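Local coordinates for protein TCR alpha chain (Gallus gallus, PDB 6LIR) that pairs with a TCR beta chain to form the chicken alpha-beta T-cell receptor, which probably recognises peptide antigens presented by MHC molecules, at residues Q1-E9 and I18-Q26; Q26-R34 and A42-G50. All blocks are in the same frame, centred on the assembly; numbering follows the deposited sequence.

Contact 1 of 2, residues Q1-E9 and I18-Q26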
ATOM      1  N   GLN A   1       3.103  21.563  10.995  1.00 45.40           N
ATOM      2  CA  GLN A   1       3.846  22.692  10.441  1.00 48.12           C
ATOM      3  C   GLN A   1       3.728  22.738   8.918  1.00 49.69           C
ATOM      4  O   GLN A   1       3.552  23.807   8.328  1.00 39.56           O
ATOM      5  CB  GLN A   1       5.317  22.621  10.848  1.00 46.81           C
ATOM      6  CG  GLN A   1       5.796  23.837  11.620  1.00 53.28           C
ATOM      7  CD  GLN A   1       7.302  23.867  11.801  1.00 63.70           C
ATOM      8  OE1 GLN A   1       7.946  22.823  11.918  1.00 67.17           O
ATOM      9  NE2 GLN A   1       7.870  25.068  11.824  1.00 56.83           N
ATOM     10  N   VAL A   2       3.826  21.574   8.284  1.00 40.10           N
ATOM     11  CA  VAL A   2       3.698  21.454   6.838  1.00 43.13           C
ATOM     12  C   VAL A   2       2.394  20.720   6.567  1.00 40.56           C
ATOM     13  O   VAL A   2       2.292  19.509   6.796  1.00 36.89           O
ATOM     14  CB  VAL A   2       4.898  20.726   6.218  1.00 44.27           C
ATOM     15  CG1 VAL A   2       4.770  20.696   4.715  1.00 41.54           C
ATOM     16  CG2 VAL A   2       6.194  21.415   6.621  1.00 38.41           C
ATOM     17  N   GLN A   3       1.390  21.452   6.089  1.00 41.92           N
ATOM     18  CA  GLN A   3       0.027  20.949   5.990  1.00 47.72           C
ATOM     19  C   GLN A   3      -0.318  20.529   4.568  1.00 45.96           C
ATOM     20  O   GLN A   3       0.029  21.211   3.599  1.00 42.92           O
ATOM     21  CB  GLN A   3      -0.974  21.998   6.473  1.00 51.07           C
ATOM     22  CG  GLN A   3      -0.768  22.413   7.916  1.00 54.74           C
ATOM     23  CD  GLN A   3      -1.312  23.794   8.200  1.00 65.75           C
ATOM     24  OE1 GLN A   3      -0.692  24.800   7.856  1.00 69.64           O
ATOM     25  NE2 GLN A   3      -2.480  23.853   8.831  1.00 73.99           N
ATOM     26  N   GLN A   4      -1.025  19.406   4.460  1.00 43.48           N
ATOM     27  CA  GLN A   4      -1.513  18.873   3.197  1.00 43.53           C
ATOM     28  C   GLN A   4      -2.927  18.355   3.407  1.00 43.07           C
ATOM     29  O   GLN A   4      -3.288  17.933   4.509  1.00 46.26           O
ATOM     30  CB  GLN A   4      -0.633  17.731   2.665  1.00 39.25           C
ATOM     31  CG  GLN A   4       0.790  18.119   2.313  1.00 40.62           C
ATOM     32  CD  GLN A   4       1.558  16.957   1.711  1.00 40.71           C
ATOM     33  OE1 GLN A   4       2.497  16.438   2.317  1.00 42.18           O
ATOM     34  NE2 GLN A   4       1.155  16.535   0.515  1.00 37.15           N
ATOM     35  N   GLU A   5      -3.723  18.383   2.347  1.00 40.79           N
ATOM     36  CA  GLU A   5      -5.046  17.792   2.439  1.00 44.82           C
ATOM     37  C   GLU A   5      -4.901  16.277   2.569  1.00 45.26           C
ATOM     38  O   GLU A   5      -4.064  15.675   1.891  1.00 37.92           O
ATOM     39  CB  GLU A   5      -5.878  18.131   1.205  1.00 46.40           C
ATOM     40  CG  GLU A   5      -6.226  19.604   1.074  1.00 49.12           C
ATOM     41  CD  GLU A   5      -6.981  20.131   2.278  1.00 55.97           C
ATOM     42  OE1 GLU A   5      -8.199  19.870   2.377  1.00 63.89           O
ATOM     43  OE2 GLU A   5      -6.359  20.808   3.125  1.00 63.95           O
ATOM     44  N   PRO A   6      -5.670  15.641   3.458  1.00 51.39           N
ATOM     45  CA  PRO A   6      -5.485  14.195   3.680  1.00 49.09           C
ATOM     46  C   PRO A   6      -5.688  13.351   2.432  1.00 48.65           C
ATOM     47  O   PRO A   6      -4.989  12.346   2.248  1.00 46.33           O
ATOM     48  CB  PRO A   6      -6.522  13.876   4.769  1.00 53.94           C
ATOM     49  CG  PRO A   6      -7.523  14.985   4.688  1.00 60.51           C
ATOM     50  CD  PRO A   6      -6.746  16.201   4.293  1.00 51.95           C
ATOM     51  N   SER A   7      -6.639  13.714   1.574  1.00 38.22           N
ATOM     52  CA  SER A   7      -6.925  12.895   0.408  1.00 40.24           C
ATOM     53  C   SER A   7      -7.358  13.770  -0.757  1.00 43.32           C
ATOM     54  O   SER A   7      -7.802  14.909  -0.583  1.00 45.55           O
ATOM     55  CB  SER A   7      -8.001  11.847   0.714  1.00 42.08           C
ATOM     56  OG  SER A   7      -9.166  12.456   1.232  1.00 50.22           O
ATOM     57  N   ALA A   8      -7.222  13.209  -1.955  1.00 43.06           N
ATOM     58  CA  ALA A   8      -7.660  13.849  -3.186  1.00 41.22           C
ATOM     59  C   ALA A   8      -8.125  12.763  -4.144  1.00 43.82           C
ATOM     60  O   ALA A   8      -7.697  11.608  -4.057  1.00 39.77           O
ATOM     61  CB  ALA A   8      -6.545  14.684  -3.822  1.00 36.10           C
ATOM     62  N   GLU A   9      -9.002  13.141  -5.067  1.00 45.15           N
ATOM     63  CA  GLU A   9      -9.524  12.184  -6.028  1.00 47.51           C
ATOM     64  C   GLU A   9      -9.733  12.868  -7.369  1.00 47.58           C
ATOM     65  O   GLU A   9     -10.074  14.050  -7.442  1.00 42.00           O
ATOM     66  CB  GLU A   9     -10.842  11.557  -5.538  1.00 50.48           C
ATOM     67  CG  GLU A   9     -12.020  12.521  -5.525  1.00 64.92           C
ATOM     68  CD  GLU A   9     -13.332  11.854  -5.150  1.00 76.43           C
ATOM     69  OE1 GLU A   9     -13.853  12.141  -4.050  1.00 82.78           O
ATOM     70  OE2 GLU A   9     -13.845  11.048  -5.955  1.00 76.08           O
ATOM     71  N   ILE A  18      -2.276  19.295  -6.084  1.00 28.31           N
ATOM     72  CA  ILE A  18      -2.032  18.852  -4.715  1.00 29.11           C
ATOM     73  C   ILE A  18      -1.268  19.973  -4.020  1.00 33.77           C
ATOM     74  O   ILE A  18      -0.144  20.308  -4.414  1.00 30.43           O
ATOM     75  CB  ILE A  18      -1.259  17.527  -4.662  1.00 28.49           C
ATOM     76  CG1 ILE A  18      -1.991  16.451  -5.469  1.00 32.00           C
ATOM     77  CG2 ILE A  18      -1.086  17.057  -3.221  1.00 28.39           C
ATOM     78  CD1 ILE A  18      -1.353  15.083  -5.367  1.00 33.54           C
ATOM     79  N   THR A  19      -1.896  20.584  -3.016  1.00 34.11           N
ATOM     80  CA  THR A  19      -1.340  21.746  -2.338  1.00 36.75           C
ATOM     81  C   THR A  19      -0.459  21.345  -1.160  1.00 34.42           C
ATOM     82  O   THR A  19      -0.524  20.227  -0.646  1.00 36.41           O
ATOM     83  CB  THR A  19      -2.452  22.673  -1.839  1.00 39.51           C
ATOM     84  OG1 THR A  19      -3.255  21.981  -0.876  1.00 44.02           O
ATOM     85  CG2 THR A  19      -3.333  23.138  -2.994  1.00 39.94           C
ATOM     86  N   CYS A  20       0.324  22.311  -0.694  1.00 38.87           N
ATOM     87  CA  CYS A  20       1.183  22.139   0.471  1.00 37.88           C
ATOM     88  C   CYS A  20       1.403  23.522   1.059  1.00 41.09           C
ATOM     89  O   CYS A  20       1.878  24.420   0.361  1.00 39.78           O
ATOM     90  CB  CYS A  20       2.514  21.476   0.099  1.00 36.94           C
ATOM     91  SG  CYS A  20       3.720  21.369   1.445  1.00 43.83           S
ATOM     92  N   SER A  21       1.019  23.699   2.322  1.00 37.21           N
ATOM     93  CA  SER A  21       1.028  24.991   2.990  1.00 40.71           C
ATOM     94  C   SER A  21       1.885  24.910   4.246  1.00 39.46           C
ATOM     95  O   SER A  21       1.686  24.020   5.081  1.00 42.64           O
ATOM     96  CB  SER A  21      -0.402  25.418   3.337  1.00 40.56           C
ATOM     97  OG  SER A  21      -0.408  26.476   4.276  1.00 55.34           O
ATOM     98  N   HIS A  22       2.847  25.827   4.369  1.00 38.90           N
ATOM     99  CA  HIS A  22       3.726  25.908   5.540  1.00 37.12           C
ATOM    100  C   HIS A  22       3.965  27.372   5.880  1.00 38.98           C
ATOM    101  O   HIS A  22       5.046  27.919   5.633  1.00 33.83           O
ATOM    102  CB  HIS A  22       5.042  25.172   5.284  1.00 37.01           C
ATOM    103  CG  HIS A  22       5.591  25.366   3.904  1.00 36.74           C
ATOM    104  ND1 HIS A  22       6.558  26.303   3.607  1.00 37.29           N
ATOM    105  CD2 HIS A  22       5.314  24.733   2.739  1.00 35.93           C
ATOM    106  CE1 HIS A  22       6.848  26.244   2.320  1.00 38.58           C
ATOM    107  NE2 HIS A  22       6.105  25.299   1.770  1.00 36.72           N
ATOM    108  N   PRO A  23       2.967  28.038   6.468  1.00 45.86           N
ATOM    109  CA  PRO A  23       3.093  29.484   6.732  1.00 44.61           C
ATOM    110  C   PRO A  23       4.271  29.842   7.620  1.00 46.50           C
ATOM    111  O   PRO A  23       4.838  30.930   7.473  1.00 47.34           O
ATOM    112  CB  PRO A  23       1.754  29.844   7.391  1.00 45.87           C
ATOM    113  CG  PRO A  23       0.820  28.755   6.996  1.00 50.01           C
ATOM    114  CD  PRO A  23       1.659  27.514   6.901  1.00 45.81           C
ATOM    115  N   SER A  24       4.662  28.962   8.534  1.00 40.48           N
ATOM    116  CA  SER A  24       5.730  29.250   9.478  1.00 43.16           C
ATOM    117  C   SER A  24       7.113  28.927   8.931  1.00 47.67           C
ATOM    118  O   SER A  24       8.101  29.098   9.651  1.00 42.58           O
ATOM    119  CB  SER A  24       5.499  28.467  10.773  1.00 46.33           C
ATOM    120  OG  SER A  24       6.131  27.199  10.703  1.00 57.06           O
ATOM    121  N   ILE A  25       7.216  28.456   7.692  1.00 42.79           N
ATOM    122  CA  ILE A  25       8.501  28.082   7.111  1.00 41.84           C
ATOM    123  C   ILE A  25       8.630  28.772   5.764  1.00 42.03           C
ATOM    124  O   ILE A  25       7.783  28.583   4.880  1.00 42.70           O
ATOM    125  CB  ILE A  25       8.651  26.558   6.950  1.00 42.52           C
ATOM    126  CG1 ILE A  25       8.427  25.852   8.289  1.00 48.33           C
ATOM    127  CG2 ILE A  25      10.027  26.217   6.386  1.00 39.06           C
ATOM    128  CD1 ILE A  25       8.599  24.344   8.224  1.00 48.01           C
ATOM    129  N   GLN A  26       9.694  29.552   5.599  1.00 37.67           N
ATOM    130  CA  GLN A  26      10.000  30.205   4.331  1.00 37.41           C
ATOM    131  C   GLN A  26      11.042  29.320   3.666  1.00 41.92           C
ATOM    132  O   GLN A  26      12.229  29.369   4.002  1.00 35.98           O
ATOM    133  CB  GLN A  26      10.501  31.630   4.544  1.00 39.22           C
ATOM    134  CG  GLN A  26      10.721  32.406   3.259  1.00 35.11           C
ATOM    135  CD  GLN A  26      10.566  33.902   3.444  1.00 44.24           C
ATOM    136  OE1 GLN A  26      11.338  34.533   4.169  1.00 36.55           O
ATOM    137  NE2 GLN A  26       9.558  34.479   2.790  1.00 38.66           N
TER
HETATM  138  O   HOH W   1       3.730  26.284   9.264  1.00 42.41           O
HETATM  139  O   HOH W   2      -1.999  26.527   6.267  1.00 61.61           O
HETATM  140  O   HOH W   3      -2.791  18.616  -0.217  1.00 34.35           O

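Contact 2 of 2, residues Q26-R34 and A42-G50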
ATOM      1  N   GLN A  26       9.694  29.552   5.599  1.00 37.67           N
ATOM      2  CA  GLN A  26      10.000  30.205   4.331  1.00 37.41           C
ATOM      3  C   GLN A  26      11.042  29.320   3.666  1.00 41.92           C
ATOM      4  O   GLN A  26      12.229  29.369   4.002  1.00 35.98           O
ATOM      5  CB  GLN A  26      10.501  31.630   4.544  1.00 39.22           C
ATOM      6  CG  GLN A  26      10.721  32.406   3.259  1.00 35.11           C
ATOM      7  CD  GLN A  26      10.566  33.902   3.444  1.00 44.24           C
ATOM      8  OE1 GLN A  26      11.338  34.533   4.169  1.00 36.55           O
ATOM      9  NE2 GLN A  26       9.558  34.479   2.790  1.00 38.66           N
ATOM     10  N   ALA A  27      10.572  28.482   2.744  1.00 34.32           N
ATOM     11  CA  ALA A  27      11.366  27.371   2.238  1.00 37.14           C
ATOM     12  C   ALA A  27      12.637  27.847   1.549  1.00 40.57           C
ATOM     13  O   ALA A  27      12.607  28.760   0.719  1.00 39.25           O
ATOM     14  CB  ALA A  27      10.530  26.528   1.277  1.00 37.58           C
ATOM     15  N   TYR A  28      13.755  27.207   1.889  1.00 37.27           N
ATOM     16  CA  TYR A  28      14.955  27.331   1.072  1.00 43.89           C
ATOM     17  C   TYR A  28      14.847  26.442  -0.158  1.00 40.86           C
ATOM     18  O   TYR A  28      15.271  26.828  -1.254  1.00 42.60           O
ATOM     19  CB  TYR A  28      16.200  26.968   1.884  1.00 46.99           C
ATOM     20  CG  TYR A  28      17.468  26.920   1.057  1.00 51.83           C
ATOM     21  CD1 TYR A  28      18.199  28.075   0.802  1.00 57.69           C
ATOM     22  CD2 TYR A  28      17.931  25.721   0.523  1.00 57.12           C
ATOM     23  CE1 TYR A  28      19.355  28.038   0.041  1.00 60.63           C
ATOM     24  CE2 TYR A  28      19.086  25.675  -0.239  1.00 59.38           C
ATOM     25  CZ  TYR A  28      19.794  26.834  -0.476  1.00 64.93           C
ATOM     26  OH  TYR A  28      20.942  26.791  -1.232  1.00 72.66           O
ATOM     27  N   SER A  29      14.280  25.254   0.010  1.00 38.09           N
ATOM     28  CA  SER A  29      14.063  24.337  -1.095  1.00 42.07           C
ATOM     29  C   SER A  29      12.839  23.496  -0.775  1.00 38.31           C
ATOM     30  O   SER A  29      12.513  23.261   0.392  1.00 35.97           O
ATOM     31  CB  SER A  29      15.282  23.439  -1.341  1.00 45.90           C
ATOM     32  OG  SER A  29      15.427  22.489  -0.302  1.00 50.01           O
ATOM     33  N   ILE A  30      12.151  23.066  -1.825  1.00 37.80           N
ATOM     34  CA  ILE A  30      10.935  22.281  -1.692  1.00 40.35           C
ATOM     35  C   ILE A  30      11.095  21.023  -2.528  1.00 41.04           C
ATOM     36  O   ILE A  30      11.536  21.089  -3.681  1.00 39.56           O
ATOM     37  CB  ILE A  30       9.690  23.077  -2.135  1.00 41.16           C
ATOM     38  CG1 ILE A  30       9.405  24.208  -1.143  1.00 41.47           C
ATOM     39  CG2 ILE A  30       8.484  22.169  -2.252  1.00 39.17           C
ATOM     40  CD1 ILE A  30       8.433  25.241  -1.658  1.00 45.93           C
ATOM     41  N   GLN A  31      10.722  19.886  -1.955  1.00 34.87           N
ATOM     42  CA  GLN A  31      10.774  18.612  -2.645  1.00 37.99           C
ATOM     43  C   GLN A  31       9.424  17.937  -2.509  1.00 37.46           C
ATOM     44  O   GLN A  31       8.683  18.171  -1.550  1.00 35.40           O
ATOM     45  CB  GLN A  31      11.858  17.685  -2.079  1.00 36.53           C
ATOM     46  CG  GLN A  31      13.274  18.189  -2.264  1.00 46.15           C
ATOM     47  CD  GLN A  31      14.207  17.695  -1.176  1.00 58.10           C
ATOM     48  OE1 GLN A  31      14.918  18.483  -0.554  1.00 85.62           O
ATOM     49  NE2 GLN A  31      14.207  16.387  -0.940  1.00 63.65           N
ATOM     50  N   TRP A  32       9.127  17.065  -3.463  1.00 35.21           N
ATOM     51  CA  TRP A  32       7.901  16.295  -3.436  1.00 31.81           C
ATOM     52  C   TRP A  32       8.250  14.836  -3.663  1.00 34.50           C
ATOM     53  O   TRP A  32       9.127  14.513  -4.473  1.00 30.50           O
ATOM     54  CB  TRP A  32       6.910  16.768  -4.502  1.00 31.13           C
ATOM     55  CG  TRP A  32       6.128  17.980  -4.108  1.00 32.19           C
ATOM     56  CD1 TRP A  32       6.540  19.280  -4.173  1.00 30.91           C
ATOM     57  CD2 TRP A  32       4.793  18.009  -3.591  1.00 32.87           C
ATOM     58  NE1 TRP A  32       5.543  20.118  -3.733  1.00 28.70           N
ATOM     59  CE2 TRP A  32       4.458  19.362  -3.371  1.00 34.30           C
ATOM     60  CE3 TRP A  32       3.843  17.023  -3.302  1.00 35.58           C
ATOM     61  CZ2 TRP A  32       3.217  19.756  -2.874  1.00 34.06           C
ATOM     62  CZ3 TRP A  32       2.609  17.414  -2.805  1.00 35.41           C
ATOM     63  CH2 TRP A  32       2.308  18.771  -2.596  1.00 34.99           C
ATOM     64  N   TYR A  33       7.557  13.968  -2.936  1.00 33.89           N
ATOM     65  CA  TYR A  33       7.741  12.531  -3.015  1.00 35.55           C
ATOM     66  C   TYR A  33       6.373  11.888  -3.171  1.00 35.90           C
ATOM     67  O   TYR A  33       5.341  12.492  -2.866  1.00 37.80           O
ATOM     68  CB  TYR A  33       8.433  11.972  -1.759  1.00 32.18           C
ATOM     69  CG  TYR A  33       9.859  12.432  -1.546  1.00 35.51           C
ATOM     70  CD1 TYR A  33      10.139  13.706  -1.066  1.00 38.49           C
ATOM     71  CD2 TYR A  33      10.925  11.578  -1.800  1.00 35.27           C
ATOM     72  CE1 TYR A  33      11.445  14.124  -0.865  1.00 37.10           C
ATOM     73  CE2 TYR A  33      12.232  11.984  -1.604  1.00 39.68           C
ATOM     74  CZ  TYR A  33      12.488  13.257  -1.134  1.00 42.96           C
ATOM     75  OH  TYR A  33      13.790  13.658  -0.941  1.00 41.44           O
ATOM     76  N   ARG A  34       6.369  10.649  -3.649  1.00 31.01           N
ATOM     77  CA  ARG A  34       5.141   9.879  -3.695  1.00 30.74           C
ATOM     78  C   ARG A  34       5.434   8.460  -3.238  1.00 33.11           C
ATOM     79  O   ARG A  34       6.486   7.893  -3.552  1.00 29.82           O
ATOM     80  CB  ARG A  34       4.493   9.909  -5.090  1.00 34.33           C
ATOM     81  CG  ARG A  34       5.077   8.980  -6.128  1.00 33.62           C
ATOM     82  CD  ARG A  34       4.183   8.982  -7.357  1.00 31.68           C
ATOM     83  NE  ARG A  34       4.810   8.331  -8.501  1.00 38.40           N
ATOM     84  CZ  ARG A  34       4.253   8.249  -9.705  1.00 38.97           C
ATOM     85  NH1 ARG A  34       3.055   8.783  -9.924  1.00 32.82           N
ATOM     86  NH2 ARG A  34       4.897   7.641 -10.691  1.00 35.22           N
ATOM     87  N   ALA A  42       9.161   7.990  -2.930  1.00 34.22           N
ATOM     88  CA  ALA A  42      10.072   8.111  -4.058  1.00 37.44           C
ATOM     89  C   ALA A  42      10.109   9.553  -4.543  1.00 37.38           C
ATOM     90  O   ALA A  42       9.064  10.196  -4.695  1.00 38.95           O
ATOM     91  CB  ALA A  42       9.655   7.177  -5.204  1.00 34.25           C
ATOM     92  N   PHE A  43      11.322  10.030  -4.825  1.00 31.84           N
ATOM     93  CA  PHE A  43      11.552  11.414  -5.218  1.00 33.40           C
ATOM     94  C   PHE A  43      10.892  11.728  -6.557  1.00 37.43           C
ATOM     95  O   PHE A  43      10.963  10.938  -7.502  1.00 35.10           O
ATOM     96  CB  PHE A  43      13.055  11.692  -5.294  1.00 34.30           C
ATOM     97  CG  PHE A  43      13.394  13.085  -5.751  1.00 39.64           C
ATOM     98  CD1 PHE A  43      13.191  14.174  -4.917  1.00 40.41           C
ATOM     99  CD2 PHE A  43      13.918  13.305  -7.016  1.00 37.56           C
ATOM    100  CE1 PHE A  43      13.499  15.456  -5.340  1.00 43.82           C
ATOM    101  CE2 PHE A  43      14.228  14.584  -7.445  1.00 43.08           C
ATOM    102  CZ  PHE A  43      14.020  15.660  -6.607  1.00 40.02           C
ATOM    103  N   LEU A  44      10.225  12.880  -6.630  1.00 33.45           N
ATOM    104  CA  LEU A  44       9.596  13.330  -7.867  1.00 34.48           C
ATOM    105  C   LEU A  44      10.250  14.570  -8.453  1.00 38.14           C
ATOM    106  O   LEU A  44      10.638  14.566  -9.627  1.00 36.33           O
ATOM    107  CB  LEU A  44       8.105  13.617  -7.635  1.00 35.00           C
ATOM    108  CG  LEU A  44       7.199  12.483  -7.158  1.00 36.19           C
ATOM    109  CD1 LEU A  44       5.775  12.993  -6.990  1.00 35.76           C
ATOM    110  CD2 LEU A  44       7.248  11.309  -8.122  1.00 31.95           C
ATOM    111  N   VAL A  45      10.390  15.639  -7.668  1.00 32.57           N
ATOM    112  CA  VAL A  45      10.919  16.898  -8.179  1.00 33.54           C
ATOM    113  C   VAL A  45      11.385  17.740  -6.999  1.00 37.37           C
ATOM    114  O   VAL A  45      10.911  17.580  -5.872  1.00 33.22           O
ATOM    115  CB  VAL A  45       9.845  17.632  -9.027  1.00 34.47           C
ATOM    116  CG1 VAL A  45       8.682  18.073  -8.153  1.00 32.78           C
ATOM    117  CG2 VAL A  45      10.442  18.808  -9.791  1.00 34.34           C
ATOM    118  N   SER A  46      12.301  18.665  -7.266  1.00 36.07           N
ATOM    119  CA  SER A  46      12.775  19.611  -6.269  1.00 42.30           C
ATOM    120  C   SER A  46      12.962  20.970  -6.923  1.00 39.84           C
ATOM    121  O   SER A  46      13.433  21.055  -8.060  1.00 41.01           O
ATOM    122  CB  SER A  46      14.095  19.158  -5.641  1.00 42.03           C
ATOM    123  OG  SER A  46      14.738  20.251  -5.014  1.00 49.79           O
ATOM    124  N   ALA A  47      12.607  22.028  -6.196  1.00 35.71           N
ATOM    125  CA  ALA A  47      12.767  23.382  -6.705  1.00 39.64           C
ATOM    126  C   ALA A  47      13.039  24.336  -5.551  1.00 37.75           C
ATOM    127  O   ALA A  47      12.705  24.063  -4.396  1.00 40.89           O
ATOM    128  CB  ALA A  47      11.533  23.850  -7.484  1.00 31.81           C
ATOM    129  N   VAL A  48      13.659  25.467  -5.884  1.00 38.35           N
ATOM    130  CA  VAL A  48      13.870  26.538  -4.926  1.00 38.95           C
ATOM    131  C   VAL A  48      12.925  27.716  -5.152  1.00 35.75           C
ATOM    132  O   VAL A  48      12.630  28.448  -4.199  1.00 39.95           O
ATOM    133  CB  VAL A  48      15.342  27.010  -4.928  1.00 45.34           C
ATOM    134  CG1 VAL A  48      16.276  25.840  -4.642  1.00 40.91           C
ATOM    135  CG2 VAL A  48      15.698  27.674  -6.251  1.00 46.24           C
ATOM    136  N   LYS A  49      12.451  27.929  -6.380  1.00 41.41           N
ATOM    137  CA  LYS A  49      11.520  29.011  -6.672  1.00 40.59           C
ATOM    138  C   LYS A  49      10.851  28.743  -8.014  1.00 39.08           C
ATOM    139  O   LYS A  49      11.244  27.842  -8.760  1.00 39.46           O
ATOM    140  CB  LYS A  49      12.227  30.371  -6.680  1.00 40.74           C
ATOM    141  CG  LYS A  49      13.203  30.552  -7.832  1.00 44.24           C
ATOM    142  CD  LYS A  49      13.735  31.979  -7.877  1.00 59.33           C
ATOM    143  CE  LYS A  49      14.188  32.358  -9.278  1.00 65.27           C
ATOM    144  NZ  LYS A  49      14.299  33.834  -9.432  1.00 68.36           N
ATOM    145  N   GLY A  50       9.842  29.558  -8.318  1.00 31.58           N
ATOM    146  CA  GLY A  50       9.096  29.532  -9.564  1.00 33.03           C
ATOM    147  C   GLY A  50       8.419  28.199  -9.831  1.00 33.79           C
ATOM    148  O   GLY A  50       7.975  27.494  -8.921  1.00 31.89           O
TER

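Contact 1 of 2, residues Q1-E9 and I18-Q26
The side-chain amide of Q1 lies across the end of I25: CD1 of I25 sits against one face, 3.8 Å from CD of Q1, and S24 OG takes the hydrogen bond from NE2 of Q1 (3.0 Å), tilted 16° out of the amide plane. The H22 ring is held at its edge by one bond, ND1 donating almost in the ring plane to I25 O, across the same type I turn that the I25 N to H22 O bond closes. The N-terminal segment of an immunoglobulin V-set domain runs antiparallel to the edge strand 16-21, in the place of strand A beside strand B. A single bridge joins them, Q3 N to S21 O at 2.8 Å and S21 N to Q3 O at 3.0 Å, both nearly straight. Side chains alternate about it. V2 suits the inner side: with CG1 anti to the backbone N (chi1 -177°), that methyl reaches SG of C20, the sulfur bonded to C87, at 3.5 Å, while CG2 turns to I25. Q3 and S21, polar and outward, share a water between OE1 and OG. Q4 is buried, yet its amide is satisfied by the backbone, NE2 giving to Y85 O and OE1 accepting from C87 N. With an alanine at I25, CG1 and CD1 are lost, which would probably bare the face of the Q1 amide and take one apolar neighbour from V2 CG2. Past the bridge the backbones part, and one water links them, accepting from E5 N at 2.7 Å and donating to T19 O at 2.8 Å.

Contact 2 of 2, residues Q26-R34 and A42-G50
A beta bulge at L44 interrupts the ladder: V45 pairs with W32 and F43 with Y33, leaving L44 as the extra residue. Its N still bonds W32 O (2.9 Å), and its side chain turns toward R34, spreading CD1 against CB and CD2 against CG of R34, each at 3.8 Å. An apolar leucine suits the aliphatic stem of the arginine, whose guanidinium salt-bridges D81. I30 and A47 exchange reciprocal backbone bonds. Y33 and F43 share one face of the sheet and stack T-shaped, the edge of F43 toward the face of Y33, centroids 5.7 Å apart with planes at 70°. CG of F43 stands anti to the backbone N (chi1 178°), which carries CD1 to 4.0 Å from CZ of Y33. This aromatic face meets the TCR beta chain, where Y33 OH bonds N of L99 and S46 OG bonds OD1 of N96, both of that chain. On the opposite face I30, W32, V45 and A47 turn inward, CB of W32 lying 4.3 Å from CG1 of V45, and the indole NE1 of W32 bonds S70 OG. The whole is the C–C' hairpin of a V domain, core tryptophan behind and chain-pairing surface in front.

How the contacts relate
Both contacts belong to one V-set sandwich and meet on W32: the indole of contact 2 packs against I18, C20 and Q4 of contact 1, close to the disulfide. They follow each other along the chain and share Q26. Contact 1 ties the N-terminal segment to the edge strand 16-21 with one bridge and three waters; its outer side is polar and faces solvent, with V2, Q4 and C20 within. Contact 2, a hairpin with a longer ladder of direct backbone bonds, buries more surface. Its outer face, with Y33 and F43 beside Q31 and S46, is covered by the beta chain, which suits aromatic groups there, whereas no other chain touches contact 1.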